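Local coordinates for protein D-xylonate dehydratase (Caulobacter crescentus, PDB 5OYN) that catalyses the dehydration of D-xylonate to 2-dehydro-3-deoxy-D-arabinonate in D-xylose degradation, and of D-gluconate as well, using a [2Fe-2S] cluster and magnesium, at residues G390-K395 / I531-G536. Numbering follows the deposited sequence.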
# COMPACT_ATOMS: atom_id res chain seq x y z
N GLY A 390 21.44 31.01 -24.19
CA GLY A 390 22.17 29.78 -24.02
C GLY A 390 23.33 29.94 -23.07
O GLY A 390 23.66 31.02 -22.59
N PHE A 391 23.96 28.81 -22.77
CA PHE A 391 25.16 28.86 -21.96
C PHE A 391 26.26 29.52 -22.77
O PHE A 391 26.27 29.44 -24.00
CB PHE A 391 25.59 27.46 -21.52
CG PHE A 391 24.57 26.76 -20.67
CD1 PHE A 391 23.92 27.42 -19.64
CD2 PHE A 391 24.25 25.43 -20.92
CE1 PHE A 391 22.97 26.76 -18.86
CE2 PHE A 391 23.30 24.77 -20.14
CZ PHE A 391 22.66 25.44 -19.11
N LEU A 392 27.16 30.19 -22.07
CA LEU A 392 28.28 30.87 -22.70
C LEU A 392 29.56 30.21 -22.20
O LEU A 392 30.01 30.49 -21.09
CB LEU A 392 28.25 32.36 -22.39
CG LEU A 392 29.44 33.08 -23.03
CD1 LEU A 392 29.49 32.79 -24.53
CD2 LEU A 392 29.40 34.56 -22.75
N VAL A 393 30.16 29.33 -23.01
CA VAL A 393 31.43 28.75 -22.58
C VAL A 393 32.51 29.82 -22.57
O VAL A 393 32.57 30.68 -23.46
CB VAL A 393 31.83 27.54 -23.44
CG1 VAL A 393 31.67 27.86 -24.87
CG2 VAL A 393 33.27 27.12 -23.12
N LEU A 394 33.33 29.80 -21.53
CA LEU A 394 34.37 30.77 -21.30
C LEU A 394 35.71 30.05 -21.17
O LEU A 394 35.79 28.97 -20.57
CB LEU A 394 34.09 31.62 -20.06
CG LEU A 394 32.95 32.65 -20.12
CD1 LEU A 394 33.15 33.74 -19.06
CD2 LEU A 394 32.82 33.28 -21.52
N LYS A 395 36.74 30.66 -21.73
CA LYS A 395 38.06 30.07 -21.81
C LYS A 395 39.08 31.08 -21.29
O LYS A 395 38.86 32.29 -21.34
CB LYS A 395 38.39 29.67 -23.27
CG LYS A 395 39.10 28.34 -23.41
CD LYS A 395 38.76 27.63 -24.73
CE LYS A 395 38.86 28.57 -25.94
NZ LYS A 395 40.26 29.00 -26.26
N ILE A 531 36.84 39.67 -18.06
CA ILE A 531 35.80 38.86 -18.68
C ILE A 531 35.42 39.53 -19.99
O ILE A 531 35.09 40.72 -20.02
CB ILE A 531 34.56 38.70 -17.77
CG1 ILE A 531 34.94 38.24 -16.35
CG2 ILE A 531 33.56 37.71 -18.37
CD1 ILE A 531 35.41 36.80 -16.26
N ASP A 532 35.44 38.75 -21.07
CA ASP A 532 35.01 39.22 -22.39
C ASP A 532 33.94 38.25 -22.86
O ASP A 532 34.25 37.13 -23.29
CB ASP A 532 36.18 39.29 -23.38
CG ASP A 532 35.82 40.01 -24.69
OD1 ASP A 532 34.61 40.08 -25.03
OD2 ASP A 532 36.74 40.52 -25.37
N LEU A 533 32.68 38.68 -22.79
CA LEU A 533 31.57 37.84 -23.23
C LEU A 533 31.39 37.87 -24.74
O LEU A 533 30.75 36.95 -25.29
CB LEU A 533 30.26 38.24 -22.54
CG LEU A 533 30.26 38.29 -21.00
CD1 LEU A 533 28.93 38.74 -20.46
CD2 LEU A 533 30.67 36.95 -20.39
N ASN A 534 31.93 38.89 -25.42
CA ASN A 534 31.86 38.92 -26.87
C ASN A 534 32.74 37.84 -27.47
O ASN A 534 32.42 37.30 -28.53
CB ASN A 534 32.28 40.28 -27.41
CG ASN A 534 31.52 41.42 -26.78
OD1 ASN A 534 30.38 41.71 -27.16
ND2 ASN A 534 32.15 42.11 -25.83
N THR A 535 33.85 37.52 -26.81
CA THR A 535 34.86 36.63 -27.36
C THR A 535 34.96 35.31 -26.62
O THR A 535 35.66 34.40 -27.10
CB THR A 535 36.25 37.32 -27.39
OG1 THR A 535 36.81 37.39 -26.07
CG2 THR A 535 36.15 38.72 -27.99
N GLY A 536 34.29 35.17 -25.48
CA GLY A 536 34.29 33.92 -24.76
C GLY A 536 35.51 33.68 -23.91
O GLY A 536 35.90 32.52 -23.70
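With CG anti to the backbone N (chi1 179°), Leu392 sends CD2 to Leu533, while Leu394, its CG anti to the carbonyl carbon (chi1 -72°), brings both methyls to segment 531-536, the end of strand 528-532 and the turn after it. That turn belongs to the beta-hairpin of antiparallel strands 528-532 and 537-540, and the contact joins it, within the C-terminal part of this IlvD/Edd dehydratase, to the short, weakly bonded strand 392-393, outermost of a three-stranded antiparallel sheet within the chain. The branched ends of the leucines suit the apolar seam: Leu392 CD2 lies 3.6 Å from Leu533 CD2, and Leu394 CD1 meets Ile531 CG2 at 4.1 Å, these two side chains crossing at about a right angle. Leu394 CD2 packs 3.6 Å from Gly536 CA; glycine suits this place for its positive phi, with the Val393 carbonyl close by. Asp532 suits the turn because OD1 accepts from the side-chain amide of Asn534 and, weakly, from the backbone N atoms of Asn534 and Thr535. Asn534 ND2 also reaches Glu424 O. The one hydrogen bond between the segments is main chain: Lys395 N donates to Gly536 O at 2.8 Å, the donor tilted 25° from the carbonyl plane.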